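Caspase-3 (Porites astreoides, PDB 6WI4) is a cysteine protease of the caspase family that probably cleaves after aspartate residues during apoptosis in a reef-building coral. Local coordinates at residues Trp168-Ser172 and Val197-Ser202; Tyr151-Pro155 and Gln214-Val218. One frame throughout, in Å; residues are numbered along the deposited sequence.

Contact 1: Trp168-Ser172 and Val197-Ser202; sequences WFIQS and VSTYKS
Tyr200 lies over one face of the Trp168 indole, and the two rings form an offset face-to-face stack. The phenol ring and the five-membered ring of Trp168 have centroids 3.9 Å apart and planes only 15° from parallel. Because the side chains run past each other in opposite senses, each also lays its own CB on its partner's ring: Tyr200 CB sits 3.4 Å above the centroid of the indole's six-membered ring, and Trp168 CB sits 4.0 Å over the phenol centroid. Both are CH-pi contacts. At the indole edge Ser202 N comes within 3.5 Å of Trp168 CH2, while Ser172 OG meets the edge of the phenol at Tyr200 CE1. With CG anti to the carbonyl carbon (chi1 -64°), Trp168 turns its indole back beside its own backbone N, where it lies against the Tyr200 ring. A leucine in place of Trp168 would probably leave the Tyr200 ring without its stacking partner and free to turn. The polar ends are tied more indirectly, a water linking Gln171 OE1 to Tyr200 OH; tyrosine suits this place, being flat enough to stack yet ending in a hydroxyl. Trp160 also stacks on Trp168, and Trp168 and Ser202 each pack on an acidic side chain of the bound peptide, consistent with the aromatic-lined substrate cleft of apoptotic caspases.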
loop_
_atom_site.group_PDB
_atom_site.type_symbol
_atom_site.label_atom_id
_atom_site.label_comp_id
_atom_site.label_asym_id
_atom_site.label_seq_id
_atom_site.Cartn_x
_atom_site.Cartn_y
_atom_site.Cartn_z
ATOM N N TRP A 168 -12.170 1.509 0.298
ATOM C CA TRP A 168 -12.464 1.458 -1.125
ATOM C C TRP A 168 -11.261 0.956 -1.908
ATOM O O TRP A 168 -11.385 0.090 -2.777
ATOM C CB TRP A 168 -12.840 2.846 -1.630
ATOM C CG TRP A 168 -14.084 3.405 -1.048
ATOM C CD1 TRP A 168 -14.943 2.792 -0.177
ATOM C CD2 TRP A 168 -14.623 4.703 -1.304
ATOM N NE1 TRP A 168 -15.989 3.641 0.121
ATOM C CE2 TRP A 168 -15.810 4.819 -0.560
ATOM C CE3 TRP A 168 -14.213 5.780 -2.097
ATOM C CZ2 TRP A 168 -16.596 5.971 -0.587
ATOM C CZ3 TRP A 168 -14.982 6.923 -2.114
ATOM C CH2 TRP A 168 -16.162 7.011 -1.368
ATOM N N PHE A 169 -10.081 1.492 -1.606
ATOM C CA PHE A 169 -8.885 1.123 -2.355
ATOM C C PHE A 169 -8.514 -0.341 -2.143
ATOM O O PHE A 169 -8.284 -1.070 -3.112
ATOM C CB PHE A 169 -7.742 2.045 -1.946
ATOM C CG PHE A 169 -6.419 1.732 -2.580
ATOM C CD1 PHE A 169 -6.249 1.816 -3.952
ATOM C CD2 PHE A 169 -5.332 1.417 -1.784
ATOM C CE1 PHE A 169 -5.020 1.557 -4.523
ATOM C CE2 PHE A 169 -4.088 1.157 -2.345
ATOM C CZ PHE A 169 -3.935 1.229 -3.716
ATOM N N ILE A 170 -8.431 -0.793 -0.887
ATOM C CA ILE A 170 -7.974 -2.162 -0.662
ATOM C C ILE A 170 -9.028 -3.168 -1.122
ATOM O O ILE A 170 -8.681 -4.214 -1.688
ATOM C CB ILE A 170 -7.567 -2.375 0.810
ATOM C CG1 ILE A 170 -6.402 -1.455 1.189
ATOM C CG2 ILE A 170 -7.185 -3.841 1.049
ATOM C CD1 ILE A 170 -5.113 -1.693 0.383
ATOM N N GLN A 171 -10.322 -2.870 -0.904
ATOM C CA GLN A 171 -11.398 -3.696 -1.463
ATOM C C GLN A 171 -11.224 -3.859 -2.969
ATOM O O GLN A 171 -11.365 -4.960 -3.519
ATOM C CB GLN A 171 -12.778 -3.064 -1.197
ATOM C CG GLN A 171 -13.410 -3.235 0.181
ATOM C CD GLN A 171 -14.864 -2.732 0.217
ATOM O OE1 GLN A 171 -15.783 -3.431 -0.231
ATOM N NE2 GLN A 171 -15.073 -1.516 0.738
ATOM N N SER A 172 -10.960 -2.747 -3.655
ATOM C CA SER A 172 -10.846 -2.769 -5.105
ATOM C C SER A 172 -9.565 -3.460 -5.542
ATOM O O SER A 172 -9.555 -4.202 -6.532
ATOM C CB SER A 172 -10.889 -1.343 -5.661
ATOM O OG SER A 172 -12.132 -0.720 -5.363
ATOM N N VAL A 197 -12.272 2.529 -8.009
ATOM C CA VAL A 197 -12.347 3.510 -6.925
ATOM C C VAL A 197 -13.096 4.755 -7.377
ATOM O O VAL A 197 -13.854 5.359 -6.605
ATOM C CB VAL A 197 -10.932 3.848 -6.411
ATOM C CG1 VAL A 197 -10.968 5.052 -5.491
ATOM C CG2 VAL A 197 -10.335 2.640 -5.676
ATOM N N SER A 198 -12.912 5.147 -8.643
ATOM C CA SER A 198 -13.501 6.352 -9.214
ATOM C C SER A 198 -15.011 6.251 -9.406
ATOM O O SER A 198 -15.611 7.224 -9.878
ATOM C CB SER A 198 -12.818 6.662 -10.547
ATOM O OG SER A 198 -11.482 7.104 -10.334
ATOM N N THR A 199 -15.634 5.121 -9.069
ATOM C CA THR A 199 -17.090 5.017 -9.138
ATOM C C THR A 199 -17.769 5.134 -7.777
ATOM O O THR A 199 -18.988 5.344 -7.731
ATOM C CB THR A 199 -17.514 3.702 -9.811
ATOM O OG1 THR A 199 -17.160 2.583 -8.992
ATOM C CG2 THR A 199 -16.854 3.561 -11.183
ATOM N N TYR A 200 -17.018 5.015 -6.680
ATOM C CA TYR A 200 -17.601 5.052 -5.343
ATOM C C TYR A 200 -18.114 6.453 -5.008
ATOM O O TYR A 200 -17.545 7.464 -5.428
ATOM C CB TYR A 200 -16.561 4.661 -4.287
ATOM C CG TYR A 200 -16.309 3.190 -4.031
ATOM C CD1 TYR A 200 -15.366 2.487 -4.766
ATOM C CD2 TYR A 200 -16.952 2.533 -2.987
ATOM C CE1 TYR A 200 -15.114 1.142 -4.520
ATOM C CE2 TYR A 200 -16.710 1.193 -2.728
ATOM C CZ TYR A 200 -15.787 0.504 -3.493
ATOM O OH TYR A 200 -15.543 -0.826 -3.224
ATOM N N LYS A 201 -19.176 6.505 -4.202
ATOM C CA LYS A 201 -19.649 7.746 -3.591
ATOM C C LYS A 201 -19.834 7.497 -2.104
ATOM O O LYS A 201 -20.410 6.476 -1.723
ATOM C CB LYS A 201 -20.981 8.215 -4.195
ATOM C CG LYS A 201 -20.899 8.708 -5.617
ATOM C CD LYS A 201 -22.278 9.116 -6.139
ATOM C CE LYS A 201 -22.206 9.528 -7.607
ATOM N NZ LYS A 201 -23.568 9.808 -8.145
ATOM N N SER A 202 -19.355 8.407 -1.262
ATOM C CA SER A 202 -19.472 8.157 0.170
ATOM C C SER A 202 -20.933 8.202 0.595
ATOM O O SER A 202 -21.744 8.943 0.031
ATOM C CB SER A 202 -18.677 9.173 0.987
ATOM O OG SER A 202 -19.243 10.466 0.831
HETATM O O HOH W 1 -17.817 -1.958 -1.792
HETATM O O HOH W 2 -14.358 -2.474 -4.758
#

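Contact 2: Tyr151-Pro155 and Gln214-Val218; sequences YSTVP and QVSSV
Ser217 turns OG between its backbone N and carbonyl carbon (chi1 59°), which carries the hydroxyl across to Thr153, while Gln214 holds CG anti to its N and extends its chain toward Ser152. The serine hydroxyl donates to Thr153 O at 2.7 Å, meeting it in the carbonyl plane; a short polar side chain fits because it reaches the loop backbone without pushing it away. Gln214 NE2 gives a 2.8 Å bond to Ser152 O but arrives from above that carbonyl's plane, not on a lone pair. Its other amide atom, OE1, accepts from Trp160 N, so the two bonds fix the amide's rotation. Between the backbones, Tyr151 and Ser217 form one antiparallel hydrogen-bonded pair: Tyr151 N reaches Ser217 O at 2.8 Å, almost straight down the C=O direction (179°), and Ser217 N returns a 3.1 Å bond to Tyr151 O. Beyond this pair the bridge gives way to a CA-H...O contact, Thr153 CA lying 3.1 Å from Val215 O. Val154 and Val215 run side by side, CG2 against CG1 at 3.9 Å. The contact thus joins strand 147-151 to strand 217-220, outermost within this chain and the antiparallel member of an otherwise parallel caspase sheet. Phe169 of helix 168-180 packs on Ser152 and Ser216, Asn194 of helix 186-197 touches Val215, and Thr153 OG1 pairs with Tyr158 O of strand 156-162.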
loop_
_atom_site.group_PDB
_atom_site.type_symbol
_atom_site.label_atom_id
_atom_site.label_comp_id
_atom_site.label_asym_id
_atom_site.label_seq_id
_atom_site.Cartn_x
_atom_site.Cartn_y
_atom_site.Cartn_z
ATOM N N TYR A 151 -0.926 4.397 -4.211
ATOM C CA TYR A 151 -1.593 5.239 -3.225
ATOM C C TYR A 151 -3.107 5.132 -3.346
ATOM O O TYR A 151 -3.648 5.139 -4.452
ATOM C CB TYR A 151 -1.202 6.699 -3.444
ATOM C CG TYR A 151 0.164 7.090 -2.953
ATOM C CD1 TYR A 151 0.351 7.521 -1.644
ATOM C CD2 TYR A 151 1.251 7.088 -3.811
ATOM C CE1 TYR A 151 1.592 7.934 -1.199
ATOM C CE2 TYR A 151 2.506 7.494 -3.373
ATOM C CZ TYR A 151 2.664 7.913 -2.064
ATOM O OH TYR A 151 3.897 8.322 -1.609
ATOM N N SER A 152 -3.793 5.115 -2.199
ATOM C CA SER A 152 -5.251 4.982 -2.212
ATOM C C SER A 152 -5.960 6.214 -2.779
ATOM O O SER A 152 -7.078 6.083 -3.293
ATOM C CB SER A 152 -5.773 4.686 -0.803
ATOM O OG SER A 152 -5.592 5.778 0.097
ATOM N N THR A 153 -5.363 7.401 -2.684
ATOM C CA THR A 153 -6.050 8.634 -3.075
ATOM C C THR A 153 -5.053 9.538 -3.801
ATOM O O THR A 153 -4.050 9.072 -4.349
ATOM C CB THR A 153 -6.759 9.266 -1.853
ATOM O OG1 THR A 153 -7.630 10.314 -2.306
ATOM C CG2 THR A 153 -5.778 9.827 -0.814
ATOM N N VAL A 154 -5.365 10.831 -3.870
ATOM C CA VAL A 154 -4.592 11.830 -4.607
ATOM C C VAL A 154 -3.985 12.786 -3.588
ATOM O O VAL A 154 -4.615 13.057 -2.553
ATOM C CB VAL A 154 -5.490 12.561 -5.619
ATOM C CG1 VAL A 154 -4.819 13.832 -6.170
ATOM C CG2 VAL A 154 -5.894 11.629 -6.729
ATOM N N PRO A 155 -2.769 13.291 -3.798
ATOM C CA PRO A 155 -2.191 14.231 -2.835
ATOM C C PRO A 155 -3.134 15.385 -2.533
ATOM O O PRO A 155 -3.696 16.012 -3.442
ATOM C CB PRO A 155 -0.914 14.707 -3.538
ATOM C CG PRO A 155 -0.504 13.524 -4.331
ATOM C CD PRO A 155 -1.791 12.914 -4.836
ATOM N N GLN A 214 -13.461 9.629 -4.882
ATOM C CA GLN A 214 -12.057 9.282 -4.704
ATOM C C GLN A 214 -11.461 8.810 -6.023
ATOM O O GLN A 214 -12.150 8.247 -6.872
ATOM C CB GLN A 214 -11.898 8.200 -3.632
ATOM C CG GLN A 214 -10.471 7.955 -3.175
ATOM C CD GLN A 214 -10.438 7.105 -1.927
ATOM O OE1 GLN A 214 -11.235 7.313 -1.007
ATOM N NE2 GLN A 214 -9.527 6.132 -1.885
ATOM N N VAL A 215 -10.156 9.057 -6.167
ATOM C CA VAL A 215 -9.339 8.641 -7.301
ATOM C C VAL A 215 -8.052 8.112 -6.701
ATOM O O VAL A 215 -7.471 8.777 -5.840
ATOM C CB VAL A 215 -9.043 9.837 -8.233
ATOM C CG1 VAL A 215 -7.999 9.505 -9.258
ATOM C CG2 VAL A 215 -10.325 10.325 -8.902
ATOM N N SER A 216 -7.622 6.915 -7.105
ATOM C CA SER A 216 -6.349 6.407 -6.598
ATOM C C SER A 216 -5.240 6.775 -7.576
ATOM O O SER A 216 -5.491 7.167 -8.718
ATOM C CB SER A 216 -6.397 4.893 -6.367
ATOM O OG SER A 216 -6.779 4.178 -7.531
ATOM N N SER A 217 -3.997 6.700 -7.104
ATOM C CA SER A 217 -2.883 7.154 -7.925
ATOM C C SER A 217 -1.703 6.214 -7.761
ATOM O O SER A 217 -1.473 5.673 -6.678
ATOM C CB SER A 217 -2.479 8.592 -7.570
ATOM O OG SER A 217 -2.092 8.718 -6.214
ATOM N N VAL A 218 -0.956 6.007 -8.840
ATOM C CA VAL A 218 0.233 5.172 -8.789
ATOM C C VAL A 218 1.425 6.016 -9.204
ATOM O O VAL A 218 1.350 6.764 -10.185
ATOM C CB VAL A 218 0.092 3.905 -9.660
ATOM C CG1 VAL A 218 -0.267 4.209 -11.106
ATOM C CG2 VAL A 218 1.372 3.087 -9.599
#

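In the fold
Both segments of contact 1 fall within the stretch of chain between the two segments of contact 2, and the centres of the contacts lie about 10 Å apart. They touch directly: Phe169 CD2 packs 3.4 Å from Ser152 CB, Trp168 CE3 lies 3.5 Å from Gln214 OE1, and Val197 CG1 and Ser198 OG also rest against Gln214 O. Trp160 is a neighbour common to both, and contact 1 is the one that meets the bound peptide. Contact 2 lies alongside, where Thr153 N bonds to OE1 of Gln131, a residue of the QACQG sequence that corresponds to the catalytic-cysteine motif of caspases. Together they probably link the peptide-binding cleft to the central sheet's outer strand within this chain.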